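Succinylglutamate desuccinylase/aspartoacylase (PDB 3LWU) is a zinc-binding protein of the succinylglutamate desuccinylase/aspartoacylase family, probably a hydrolase acting on ester bonds. Local coordinates at residues 72-75 against 76-80; 131-134 against 135-139; 171-174 against 175-179; 228-231 against 232-236; 296-299 against 300-304. All coordinates share one frame; numbering follows the deposited sequence.

Contact 1: 72-75 against 76-80; sequences VIYQ and LMTLL
Met77 folds back over Ile73 one turn earlier in helix 68-80, the helix of the beta-alpha-beta unit that links strand 56-60 to the parallel strand 89-92. Its first torsion sets CG beside the backbone N and anti to the carbonyl carbon (chi1 -69°). From there the chain climbs past the carbonyl of the preceding turn. CB lies 3.4 Å from Ile73 O and CG 3.3 Å from the same oxygen, which also receives the amide Met77 N. The selenium that replaces sulfur in this selenomethionine comes to 4.1 Å from Ile73 CG2. A bend at chi3 then turns the methyl CE back onto that branch, 3.8 Å from Ile73 CG2. Leu91 of strand 89-92 touches both residues, so the pair faces the sheet. Val72 touches helix 271-287, Leu76 reaches both that helix and strands 56-60 and 89-92, and the amide of Gln75 reaches away to the carbonyl of Leu271.

On the outer side of the helix Tyr74 and Thr78 meet, near Ile343 and Tyr346 of a second subunit. Thr78 OG1 stands 3.8 Å above one face of the Tyr74 ring, toward its rim. The hydroxyl donates to Tyr74 O, the acceptor of the ordinary helical bond from Thr78 N at 3.1 Å. The two donors reach that oxygen from opposite faces of the carbonyl plane, Thr78 OG1 at 2.7 Å from Tyr74 O.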
loop_
_atom_site.group_PDB
_atom_site.type_symbol
_atom_site.label_atom_id
_atom_site.label_comp_id
_atom_site.label_asym_id
_atom_site.label_seq_id
_atom_site.Cartn_x
_atom_site.Cartn_y
_atom_site.Cartn_z
ATOM N N VAL A 72 2.189 -1.853 -28.031
ATOM C CA VAL A 72 3.100 -1.367 -29.085
ATOM C C VAL A 72 4.030 -2.489 -29.599
ATOM O O VAL A 72 4.167 -2.714 -30.825
ATOM C CB VAL A 72 3.864 -0.118 -28.640
ATOM C CG1 VAL A 72 4.930 0.343 -29.719
ATOM C CG2 VAL A 72 2.849 0.986 -28.339
ATOM N N ILE A 73 4.594 -3.238 -28.675
ATOM C CA ILE A 73 5.422 -4.369 -29.046
ATOM C C ILE A 73 4.608 -5.405 -29.828
ATOM O O ILE A 73 5.089 -5.955 -30.821
ATOM C CB ILE A 73 6.134 -4.960 -27.816
ATOM C CG1 ILE A 73 7.250 -3.991 -27.414
ATOM C CG2 ILE A 73 6.698 -6.335 -28.116
ATOM C CD1 ILE A 73 8.023 -4.303 -26.131
ATOM N N TYR A 74 3.394 -5.674 -29.386
ATOM C CA TYR A 74 2.524 -6.608 -30.103
ATOM C C TYR A 74 2.283 -6.137 -31.531
ATOM O O TYR A 74 2.404 -6.921 -32.458
ATOM C CB TYR A 74 1.198 -6.801 -29.366
ATOM C CG TYR A 74 0.221 -7.682 -30.102
ATOM C CD1 TYR A 74 0.262 -9.076 -29.982
ATOM C CD2 TYR A 74 -0.727 -7.137 -30.938
ATOM C CE1 TYR A 74 -0.619 -9.884 -30.703
ATOM C CE2 TYR A 74 -1.596 -7.946 -31.665
ATOM C CZ TYR A 74 -1.534 -9.306 -31.526
ATOM O OH TYR A 74 -2.423 -10.066 -32.207
ATOM N N GLN A 75 1.955 -4.859 -31.722
ATOM C CA GLN A 75 1.681 -4.348 -33.083
ATOM C C GLN A 75 2.937 -4.306 -33.897
ATOM O O GLN A 75 2.930 -4.630 -35.077
ATOM C CB GLN A 75 1.041 -2.961 -33.061
ATOM C CG GLN A 75 -0.378 -2.906 -32.464
ATOM C CD GLN A 75 -1.424 -3.621 -33.315
ATOM O OE1 GLN A 75 -1.135 -4.630 -33.965
ATOM N NE2 GLN A 75 -2.659 -3.123 -33.274
ATOM N N LEU A 76 4.047 -3.968 -33.244
ATOM C CA LEU A 76 5.327 -3.912 -33.942
ATOM C C LEU A 76 5.723 -5.309 -34.455
ATOM O O LEU A 76 6.058 -5.476 -35.621
ATOM C CB LEU A 76 6.386 -3.309 -33.044
ATOM C CG LEU A 76 7.757 -2.983 -33.638
ATOM C CD1 LEU A 76 7.660 -1.993 -34.815
ATOM C CD2 LEU A 76 8.647 -2.434 -32.517
HETATM N N MSE A 77 5.617 -6.316 -33.614
HETATM C CA MSE A 77 6.025 -7.648 -34.015
HETATM C C MSE A 77 5.115 -8.193 -35.137
HETATM O O MSE A 77 5.603 -8.800 -36.092
HETATM C CB MSE A 77 6.058 -8.577 -32.817
HETATM C CG MSE A 77 7.194 -8.221 -31.853
HETATM SE SE MSE A 77 7.452 -9.575 -30.452
HETATM C CE MSE A 77 5.682 -9.690 -29.677
ATOM N N THR A 78 3.813 -7.918 -35.031
ATOM C CA THR A 78 2.816 -8.291 -36.064
ATOM C C THR A 78 3.221 -7.677 -37.398
ATOM O O THR A 78 3.210 -8.360 -38.413
ATOM C CB THR A 78 1.401 -7.847 -35.642
ATOM O OG1 THR A 78 1.115 -8.417 -34.357
ATOM C CG2 THR A 78 0.309 -8.253 -36.657
ATOM N N LEU A 79 3.625 -6.406 -37.389
ATOM C CA LEU A 79 4.073 -5.756 -38.615
ATOM C C LEU A 79 5.358 -6.392 -39.094
ATOM O O LEU A 79 5.494 -6.709 -40.271
ATOM C CB LEU A 79 4.262 -4.249 -38.405
ATOM C CG LEU A 79 2.968 -3.418 -38.197
ATOM C CD1 LEU A 79 3.316 -2.015 -37.720
ATOM C CD2 LEU A 79 2.075 -3.384 -39.464
ATOM N N LEU A 80 6.307 -6.617 -38.186
ATOM C CA LEU A 80 7.582 -7.174 -38.589
ATOM C C LEU A 80 7.493 -8.558 -39.267
ATOM O O LEU A 80 8.401 -8.914 -40.034
ATOM C CB LEU A 80 8.561 -7.211 -37.428
ATOM C CG LEU A 80 9.088 -5.851 -36.948
ATOM C CD1 LEU A 80 9.729 -6.026 -35.549
ATOM C CD2 LEU A 80 10.079 -5.250 -37.966
#

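Contact 2: 131-134 against 135-139; sequences IQNW and YAEHQ
Trp134 and His138, one turn apart in the short surface helix 131-138, lie against each other as an offset stack. The indole six-membered ring and the imidazole have centroids 3.9 Å apart and planes 18° from parallel. His138 ND1 sits 3.2 Å above the centre of the Trp134 ring system, and His138 CB adds a CH-pi contact over the six-membered ring. Tyr150 of helix 143-160 also meets the indole, in an edge-to-face (T-shaped) pair.

One hydrogen bond fixes the turn of the imidazole. His138 ND1 donates to Trp134 O at 2.7 Å in a nearly straight bond (168°), with the oxygen in the ring plane. Setting CG anti to the carbonyl carbon (chi1 -59°) swings the imidazole back over the preceding turn. Separately, backbone amides of Tyr135, Ala136 and Glu137 bond to the carbonyls of Ile131, Gln132 and Asn133.

The polar outer side is looser. Asn133 ND2 reaches Glu137 OE2 at 3.0 Å through a weak, bent bond.

Because ND1 is the donor, it must carry a proton; turning the ring over about CB-CG would probably cost the bond to Trp134 O, though the stack could remain.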
loop_
_atom_site.group_PDB
_atom_site.type_symbol
_atom_site.label_atom_id
_atom_site.label_comp_id
_atom_site.label_asym_id
_atom_site.label_seq_id
_atom_site.Cartn_x
_atom_site.Cartn_y
_atom_site.Cartn_z
ATOM N N ILE A 131 37.946 7.621 -19.230
ATOM C CA ILE A 131 37.828 7.692 -20.674
ATOM C C ILE A 131 39.162 7.994 -21.323
ATOM O O ILE A 131 39.459 7.425 -22.355
ATOM C CB ILE A 131 36.735 8.703 -21.139
ATOM C CG1 ILE A 131 36.549 8.604 -22.657
ATOM C CG2 ILE A 131 37.090 10.143 -20.719
ATOM C CD1 ILE A 131 36.215 7.187 -23.145
ATOM N N GLN A 132 39.961 8.857 -20.693
ATOM C CA GLN A 132 41.312 9.185 -21.182
ATOM C C GLN A 132 42.158 7.910 -21.254
ATOM O O GLN A 132 42.858 7.668 -22.228
ATOM C CB GLN A 132 42.040 10.198 -20.268
ATOM C CG GLN A 132 41.220 11.402 -19.738
ATOM C CD GLN A 132 41.907 12.107 -18.547
ATOM O OE1 GLN A 132 41.579 11.853 -17.374
ATOM N NE2 GLN A 132 42.874 12.979 -18.846
ATOM N N ASN A 133 42.080 7.106 -20.202
ATOM C CA ASN A 133 42.861 5.883 -20.107
ATOM C C ASN A 133 42.395 4.800 -21.077
ATOM O O ASN A 133 43.216 4.189 -21.781
ATOM C CB ASN A 133 42.785 5.339 -18.682
ATOM C CG ASN A 133 43.806 4.260 -18.430
ATOM O OD1 ASN A 133 44.955 4.557 -18.110
ATOM N ND2 ASN A 133 43.403 2.998 -18.592
ATOM N N TRP A 134 41.078 4.567 -21.110
ATOM C CA TRP A 134 40.518 3.519 -21.941
ATOM C C TRP A 134 40.863 3.794 -23.404
ATOM O O TRP A 134 41.296 2.879 -24.144
ATOM C CB TRP A 134 38.977 3.359 -21.741
ATOM C CG TRP A 134 38.485 2.118 -22.449
ATOM C CD1 TRP A 134 38.346 0.864 -21.911
ATOM C CD2 TRP A 134 38.136 1.989 -23.844
ATOM N NE1 TRP A 134 37.912 -0.021 -22.875
ATOM C CE2 TRP A 134 37.779 0.644 -24.066
ATOM C CE3 TRP A 134 38.062 2.890 -24.915
ATOM C CZ2 TRP A 134 37.392 0.175 -25.312
ATOM C CZ3 TRP A 134 37.665 2.417 -26.159
ATOM C CH2 TRP A 134 37.342 1.075 -26.347
ATOM N N TYR A 135 40.699 5.065 -23.794
ATOM C CA TYR A 135 40.956 5.536 -25.172
ATOM C C TYR A 135 42.421 5.396 -25.560
ATOM O O TYR A 135 42.715 5.018 -26.696
ATOM C CB TYR A 135 40.504 6.999 -25.354
ATOM C CG TYR A 135 40.706 7.579 -26.765
ATOM C CD1 TYR A 135 39.716 7.455 -27.740
ATOM C CD2 TYR A 135 41.878 8.272 -27.106
ATOM C CE1 TYR A 135 39.881 7.978 -29.030
ATOM C CE2 TYR A 135 42.062 8.810 -28.396
ATOM C CZ TYR A 135 41.052 8.654 -29.352
ATOM O OH TYR A 135 41.199 9.178 -30.617
ATOM N N ALA A 136 43.321 5.731 -24.625
ATOM C CA ALA A 136 44.762 5.562 -24.822
ATOM C C ALA A 136 45.121 4.103 -25.113
ATOM O O ALA A 136 45.940 3.839 -25.990
ATOM C CB ALA A 136 45.560 6.112 -23.602
ATOM N N GLU A 137 44.466 3.164 -24.424
ATOM C CA GLU A 137 44.727 1.722 -24.619
ATOM C C GLU A 137 44.127 1.143 -25.907
ATOM O O GLU A 137 44.466 0.031 -26.316
ATOM C CB GLU A 137 44.205 0.914 -23.417
ATOM C CG GLU A 137 45.272 0.625 -22.356
ATOM C CD GLU A 137 44.692 0.458 -20.958
ATOM O OE1 GLU A 137 43.710 -0.314 -20.795
ATOM O OE2 GLU A 137 45.224 1.109 -20.024
ATOM N N HIS A 138 43.215 1.876 -26.535
ATOM C CA HIS A 138 42.489 1.339 -27.695
ATOM C C HIS A 138 42.461 2.260 -28.935
ATOM O O HIS A 138 41.834 1.913 -29.925
ATOM C CB HIS A 138 41.060 0.977 -27.289
ATOM C CG HIS A 138 40.955 -0.040 -26.187
ATOM N ND1 HIS A 138 40.894 0.310 -24.855
ATOM C CD2 HIS A 138 40.841 -1.390 -26.226
ATOM C CE1 HIS A 138 40.757 -0.780 -24.120
ATOM N NE2 HIS A 138 40.725 -1.824 -24.925
ATOM N N GLN A 139 43.173 3.389 -28.896
ATOM C CA GLN A 139 43.188 4.375 -30.005
ATOM C C GLN A 139 43.685 3.799 -31.339
ATOM O O GLN A 139 43.266 4.239 -32.409
ATOM C CB GLN A 139 44.027 5.622 -29.632
ATOM C CG GLN A 139 45.569 5.444 -29.746
ATOM C CD GLN A 139 46.386 6.562 -29.035
ATOM O OE1 GLN A 139 47.063 7.343 -29.689
ATOM N NE2 GLN A 139 46.325 6.618 -27.698
#

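Contact 3: 171-174 against 175-179; sequences GHRL and AVNLQ
Gly171 O accepts Ala175 N at 3.0 Å, the first of four consecutive i to i+4 bonds that run through helix 170-182. His172 O takes Val176 N, Arg173 O takes Asn177 N, and Leu174 O takes Leu178 N at 3.1 Å. All four are nearly straight, so both segments form one regular helix without kink or bulge.

The apolar side is carried by Leu174 and Leu178. Leu174 has CG anti to the backbone N (chi1 169°), which sends CD1 forward along the helix, whereas Leu178 CG lies beside its own backbone N and leans back. The two side chains therefore converge, and Leu174 CD1 meets Leu178 CD1 at 4.0 Å. Beyond this pair, Leu174 touches Val30 of strand 24-32, and Leu178 touches Tyr57 and Gln59 of strand 56-60 as well as Met230.

The smaller side chains hug the backbone. Ala175 CB is 3.5 Å from Gly171 O, and Val176 places its CG2 branch 3.2 Å from His172 O. On the outer side, Arg173 and Asn177 run alongside each other in the same direction, and Arg173 packs on Gln374 of a third subunit. The His172 side chain lies about 4 Å from a bound sulfate, probably a crystallisation ion.

Helices packed on a central sheet are the build of the zinc-carboxypeptidase-like (M14) alpha/beta catalytic domain; here the side chain of Leu174 comes within about 9 Å of that of the zinc ligand His63, and the side chain of Leu178 within about 9 Å of that of the ligand His192.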
loop_
_atom_site.group_PDB
_atom_site.type_symbol
_atom_site.label_atom_id
_atom_site.label_comp_id
_atom_site.label_asym_id
_atom_site.label_seq_id
_atom_site.Cartn_x
_atom_site.Cartn_y
_atom_site.Cartn_z
ATOM N N GLY A 171 16.111 -3.967 -7.260
ATOM C CA GLY A 171 15.973 -3.023 -8.389
ATOM C C GLY A 171 17.235 -2.898 -9.232
ATOM O O GLY A 171 17.160 -2.877 -10.430
ATOM N N HIS A 172 18.397 -2.874 -8.607
ATOM C CA HIS A 172 19.662 -2.858 -9.363
ATOM C C HIS A 172 19.842 -4.167 -10.169
ATOM O O HIS A 172 20.368 -4.166 -11.296
ATOM C CB HIS A 172 20.884 -2.629 -8.440
ATOM C CG HIS A 172 21.095 -1.202 -8.012
ATOM N ND1 HIS A 172 21.622 -0.865 -6.774
ATOM C CD2 HIS A 172 20.924 -0.031 -8.675
ATOM C CE1 HIS A 172 21.716 0.453 -6.683
ATOM N NE2 HIS A 172 21.304 0.981 -7.823
ATOM N N ARG A 173 19.450 -5.295 -9.600
ATOM C CA ARG A 173 19.574 -6.547 -10.356
ATOM C C ARG A 173 18.686 -6.563 -11.601
ATOM O O ARG A 173 19.136 -6.962 -12.671
ATOM C CB ARG A 173 19.240 -7.758 -9.498
ATOM C CG ARG A 173 19.239 -9.074 -10.260
ATOM C CD ARG A 173 19.017 -10.214 -9.244
ATOM N NE ARG A 173 20.220 -10.432 -8.448
ATOM C CZ ARG A 173 21.298 -11.079 -8.872
ATOM N NH1 ARG A 173 21.376 -11.619 -10.081
ATOM N NH2 ARG A 173 22.303 -11.206 -8.067
ATOM N N LEU A 174 17.440 -6.156 -11.445
ATOM C CA LEU A 174 16.556 -5.973 -12.589
ATOM C C LEU A 174 17.226 -5.064 -13.658
ATOM O O LEU A 174 17.368 -5.455 -14.821
ATOM C CB LEU A 174 15.220 -5.371 -12.140
ATOM C CG LEU A 174 14.309 -4.893 -13.297
ATOM C CD1 LEU A 174 13.808 -6.054 -14.126
ATOM C CD2 LEU A 174 13.189 -4.072 -12.753
ATOM N N ALA A 175 17.667 -3.885 -13.224
ATOM C CA ALA A 175 18.137 -2.845 -14.133
ATOM C C ALA A 175 19.369 -3.338 -14.883
ATOM O O ALA A 175 19.425 -3.223 -16.109
ATOM C CB ALA A 175 18.391 -1.561 -13.380
ATOM N N VAL A 176 20.308 -3.950 -14.159
ATOM C CA VAL A 176 21.511 -4.483 -14.738
ATOM C C VAL A 176 21.238 -5.561 -15.812
ATOM O O VAL A 176 21.876 -5.547 -16.871
ATOM C CB VAL A 176 22.464 -5.011 -13.632
ATOM C CG1 VAL A 176 23.528 -5.902 -14.203
ATOM C CG2 VAL A 176 23.089 -3.846 -12.923
ATOM N N ASN A 177 20.305 -6.482 -15.547
ATOM C CA ASN A 177 19.986 -7.536 -16.504
ATOM C C ASN A 177 19.421 -6.936 -17.799
ATOM O O ASN A 177 19.739 -7.375 -18.902
ATOM C CB ASN A 177 18.946 -8.500 -15.908
ATOM C CG ASN A 177 19.565 -9.612 -15.113
ATOM O OD1 ASN A 177 19.424 -9.682 -13.882
ATOM N ND2 ASN A 177 20.203 -10.512 -15.795
ATOM N N LEU A 178 18.581 -5.918 -17.662
ATOM C CA LEU A 178 18.036 -5.246 -18.845
ATOM C C LEU A 178 19.117 -4.483 -19.607
ATOM O O LEU A 178 19.138 -4.484 -20.833
ATOM C CB LEU A 178 16.907 -4.302 -18.467
ATOM C CG LEU A 178 15.683 -4.978 -17.796
ATOM C CD1 LEU A 178 14.643 -3.927 -17.427
ATOM C CD2 LEU A 178 15.044 -6.105 -18.636
ATOM N N GLN A 179 20.005 -3.829 -18.866
ATOM C CA GLN A 179 21.001 -2.944 -19.414
ATOM C C GLN A 179 22.035 -3.759 -20.199
ATOM O O GLN A 179 22.533 -3.300 -21.266
ATOM C CB GLN A 179 21.655 -2.153 -18.263
ATOM C CG GLN A 179 22.658 -1.082 -18.674
ATOM C CD GLN A 179 23.140 -0.194 -17.503
ATOM O OE1 GLN A 179 22.479 -0.068 -16.465
ATOM N NE2 GLN A 179 24.283 0.445 -17.693
#

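Contact 4: 228-231 against 232-236; sequences GAMD and EATFC
Thr234 packs tightly on Met230, one turn back at the start of helix 230-247. Thr234 OG1 and Thr234 N both donate to Met230 O, each at 3.1 Å, and they arrive from opposite faces of the carbonyl plane. Thr234 OG1 also lies 3.5 Å from the selenium of Met230, a selenomethionine. Helix 170-182 and strand 187-194 cover this side, with Ala182 and Val188 touching both side chains. Next to it the Phe235 ring lies alongside Asp231, but it stands too close to Asp231 O in the model, so its exact placing is doubtful.

At the N terminus of the helix Ala229 holds the N-cap position, and the third residue after it, Glu232, accepts its amide: Ala229 N lies 3.1 Å from Glu232 OE1. The reciprocal bond of a full capping box is absent, since alanine has no hydroxyl to return it. Glu232 OE1 also takes Gly227 N, and Ala229 CB lies 3.4 Å from Glu232 OE1. With an alanine here in place of the glutamate, the amides of Ala229 and Gly227 are likely to lose their shared acceptor and the turn before the helix to be less firmly held. The Glu232 side is the looser and less buried one. Asp231 OD1 makes a weak bond to Glu232 N, and lies 4.2 Å from the other carboxylate oxygen, Glu232 OE2.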
loop_
_atom_site.group_PDB
_atom_site.type_symbol
_atom_site.label_atom_id
_atom_site.label_comp_id
_atom_site.label_asym_id
_atom_site.label_seq_id
_atom_site.Cartn_x
_atom_site.Cartn_y
_atom_site.Cartn_z
ATOM N N GLY A 228 20.347 8.026 -13.782
ATOM C CA GLY A 228 19.905 6.689 -13.408
ATOM C C GLY A 228 18.936 5.968 -14.355
ATOM O O GLY A 228 18.537 4.844 -14.013
ATOM N N ALA A 229 18.560 6.605 -15.497
ATOM C CA ALA A 229 17.548 6.059 -16.459
ATOM C C ALA A 229 18.182 5.241 -17.586
ATOM O O ALA A 229 19.335 5.463 -17.936
ATOM C CB ALA A 229 16.689 7.171 -17.054
HETATM N N MSE A 230 17.398 4.327 -18.166
HETATM C CA MSE A 230 17.860 3.408 -19.236
HETATM C C MSE A 230 18.434 4.146 -20.426
HETATM O O MSE A 230 19.508 3.763 -20.927
HETATM C CB MSE A 230 16.735 2.463 -19.729
HETATM C CG MSE A 230 17.051 1.728 -21.074
HETATM SE SE MSE A 230 18.557 0.480 -20.823
HETATM C CE MSE A 230 17.472 -1.150 -20.479
ATOM N N ASP A 231 17.757 5.204 -20.874
ATOM C CA ASP A 231 18.265 5.926 -22.037
ATOM C C ASP A 231 19.659 6.490 -21.751
ATOM O O ASP A 231 20.577 6.217 -22.486
ATOM C CB ASP A 231 17.258 6.959 -22.605
ATOM C CG ASP A 231 16.784 8.020 -21.587
ATOM O OD1 ASP A 231 16.963 7.907 -20.336
ATOM O OD2 ASP A 231 16.190 8.993 -22.088
ATOM N N GLU A 232 19.828 7.184 -20.628
ATOM C CA GLU A 232 21.129 7.758 -20.204
ATOM C C GLU A 232 22.210 6.714 -19.946
ATOM O O GLU A 232 23.371 6.909 -20.323
ATOM C CB GLU A 232 20.945 8.561 -18.917
ATOM C CG GLU A 232 19.914 9.688 -19.048
ATOM C CD GLU A 232 19.118 10.020 -17.761
ATOM O OE1 GLU A 232 19.233 9.325 -16.718
ATOM O OE2 GLU A 232 18.358 11.006 -17.839
ATOM N N ALA A 233 21.842 5.606 -19.310
ATOM C CA ALA A 233 22.793 4.505 -19.071
ATOM C C ALA A 233 23.375 3.948 -20.389
ATOM O O ALA A 233 24.519 3.518 -20.457
ATOM C CB ALA A 233 22.125 3.402 -18.279
ATOM N N THR A 234 22.545 3.981 -21.415
ATOM C CA THR A 234 22.832 3.474 -22.739
ATOM C C THR A 234 23.668 4.449 -23.572
ATOM O O THR A 234 24.652 4.024 -24.162
ATOM C CB THR A 234 21.500 3.171 -23.453
ATOM O OG1 THR A 234 20.978 1.963 -22.914
ATOM C CG2 THR A 234 21.676 2.978 -24.866
ATOM N N PHE A 235 23.276 5.731 -23.615
ATOM C CA PHE A 235 23.953 6.721 -24.483
ATOM C C PHE A 235 25.112 7.477 -23.864
ATOM O O PHE A 235 26.018 7.871 -24.579
ATOM C CB PHE A 235 22.973 7.721 -25.156
ATOM C CG PHE A 235 22.235 8.719 -24.205
ATOM C CD1 PHE A 235 22.885 9.860 -23.683
ATOM C CD2 PHE A 235 20.852 8.594 -23.974
ATOM C CE1 PHE A 235 22.190 10.802 -22.884
ATOM C CE2 PHE A 235 20.128 9.535 -23.161
ATOM C CZ PHE A 235 20.805 10.635 -22.619
ATOM N N CYS A 236 25.090 7.701 -22.548
ATOM C CA CYS A 236 26.122 8.540 -21.931
ATOM C C CYS A 236 27.534 8.063 -22.198
ATOM O O CYS A 236 28.373 8.859 -22.607
ATOM C CB CYS A 236 25.910 8.702 -20.430
ATOM S SG CYS A 236 24.622 9.944 -20.030
#

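Contact 5: 296-299 against 300-304; sequences NPAS and MERFG
Arg302 lays the end of its guanidinium against the carbonyl oxygen of Ala298, four residues back in the chain. Both terminal nitrogens grip that one atom: Arg302 NH2 lies 2.9 Å and NH1 3.2 Å from Ala298 O. The oxygen sits in the guanidinium plane, so it is held end-on, while both donors approach it from the same face of the carbonyl plane. Arg302 CG is anti to its carbonyl carbon (chi1 -72°), and the chain is extended from CG to NE, a straight reach that spans the intervening bend. NH2 has a second acceptor in Phe214 O. Pro297 CB comes to 4.1 Å from Arg302 NH2.

Met300, a selenomethionine, covers one face of the same group: its CG stands 3.6 Å above the guanidinium plane of Arg302, toward the rim. The guanidinium ties the irregular, extended loop of Pro297, Ala298 and Ser299 back to the residue that leads into the strand. A leucine in place of Arg302 would probably leave the Ala298 and Phe214 carbonyls without their common donor and free the bend to shift.

The contact lies at the surface, away from the zinc site. It joins the loop following helix 271-287 to the start of strand 303-306, whose Phe303 pairs by backbone bonds with Thr219 of strand 218-222 and whose Gly304 pairs with Phe386 of strand 386-387.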
loop_
_atom_site.group_PDB
_atom_site.type_symbol
_atom_site.label_atom_id
_atom_site.label_comp_id
_atom_site.label_asym_id
_atom_site.label_seq_id
_atom_site.Cartn_x
_atom_site.Cartn_y
_atom_site.Cartn_z
ATOM N N ASN A 296 7.612 5.601 -44.490
ATOM C CA ASN A 296 7.646 7.046 -44.255
ATOM C C ASN A 296 7.069 7.416 -42.885
ATOM O O ASN A 296 6.146 6.773 -42.413
ATOM C CB ASN A 296 6.852 7.800 -45.323
ATOM C CG ASN A 296 7.583 7.885 -46.660
ATOM O OD1 ASN A 296 8.821 7.986 -46.724
ATOM N ND2 ASN A 296 6.812 7.894 -47.735
ATOM N N PRO A 297 7.617 8.469 -42.260
ATOM C CA PRO A 297 7.071 9.018 -41.017
ATOM C C PRO A 297 5.656 9.548 -41.236
ATOM O O PRO A 297 5.326 9.905 -42.340
ATOM C CB PRO A 297 8.022 10.171 -40.682
ATOM C CG PRO A 297 8.858 10.418 -41.890
ATOM C CD PRO A 297 8.803 9.196 -42.741
ATOM N N ALA A 298 4.832 9.607 -40.206
ATOM C CA ALA A 298 3.503 10.203 -40.324
ATOM C C ALA A 298 3.620 11.716 -40.532
ATOM O O ALA A 298 4.605 12.327 -40.118
ATOM C CB ALA A 298 2.648 9.890 -39.075
ATOM N N SER A 299 2.622 12.295 -41.197
ATOM C CA SER A 299 2.523 13.731 -41.397
ATOM C C SER A 299 1.814 14.319 -40.225
ATOM O O SER A 299 0.653 14.021 -40.027
ATOM C CB SER A 299 1.694 14.051 -42.637
ATOM O OG SER A 299 2.488 13.844 -43.779
HETATM N N MSE A 300 2.502 15.147 -39.452
HETATM C CA MSE A 300 1.884 15.811 -38.307
HETATM C C MSE A 300 2.794 16.902 -37.833
HETATM O O MSE A 300 3.993 16.852 -38.046
HETATM C CB MSE A 300 1.634 14.829 -37.137
HETATM C CG MSE A 300 2.862 14.050 -36.709
HETATM SE SE MSE A 300 2.569 12.772 -35.214
HETATM C CE MSE A 300 3.438 13.768 -33.932
ATOM N N GLU A 301 2.239 17.859 -37.117
ATOM C CA GLU A 301 3.080 18.891 -36.546
ATOM C C GLU A 301 3.850 18.339 -35.356
ATOM O O GLU A 301 3.268 17.664 -34.502
ATOM C CB GLU A 301 2.231 20.088 -36.160
ATOM C CG GLU A 301 1.791 20.861 -37.377
ATOM C CD GLU A 301 0.728 21.917 -37.077
ATOM O OE1 GLU A 301 0.027 21.826 -36.047
ATOM O OE2 GLU A 301 0.587 22.839 -37.899
ATOM N N ARG A 302 5.159 18.597 -35.342
ATOM C CA ARG A 302 6.047 18.137 -34.302
ATOM C C ARG A 302 6.730 19.327 -33.624
ATOM O O ARG A 302 7.169 20.233 -34.331
ATOM C CB ARG A 302 7.091 17.210 -34.904
ATOM C CG ARG A 302 6.536 15.877 -35.314
ATOM C CD ARG A 302 7.634 14.933 -35.786
ATOM N NE ARG A 302 7.111 13.631 -36.209
ATOM C CZ ARG A 302 6.485 13.374 -37.354
ATOM N NH1 ARG A 302 6.257 14.318 -38.262
ATOM N NH2 ARG A 302 6.071 12.138 -37.602
ATOM N N PHE A 303 6.801 19.327 -32.284
ATOM C CA PHE A 303 7.412 20.419 -31.507
ATOM C C PHE A 303 8.390 19.859 -30.483
ATOM O O PHE A 303 8.412 18.659 -30.223
ATOM C CB PHE A 303 6.375 21.275 -30.753
ATOM C CG PHE A 303 5.255 21.821 -31.615
ATOM C CD1 PHE A 303 4.153 21.028 -31.935
ATOM C CD2 PHE A 303 5.285 23.140 -32.074
ATOM C CE1 PHE A 303 3.105 21.531 -32.728
ATOM C CE2 PHE A 303 4.238 23.658 -32.883
ATOM C CZ PHE A 303 3.157 22.860 -33.206
ATOM N N GLY A 304 9.213 20.732 -29.915
ATOM C CA GLY A 304 10.156 20.344 -28.859
ATOM C C GLY A 304 10.400 21.469 -27.867
ATOM O O GLY A 304 10.020 22.607 -28.143
#

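All five contacts are local and come in series along the chain: none nests in or crosses another, and none closes a long loop. Contact 1 lies in helix 68-80, which connects strand 56-60 to strand 89-92. Contact 2 follows on an outlying surface helix, its centre about 40 Å from that of contact 1, and its side chains touch helix 230-247, which begins with contact 4. Contacts 3 and 4 meet directly: Met230 CE packs 3.7 Å from Leu178 O, and Ala233 CB lies against Gln179 NE2, which joins helix 170-182 to helix 230-247 near the zinc. Contact 5 comes last, across the bend that leads from the loop after helix 271-287 into strand 303-306.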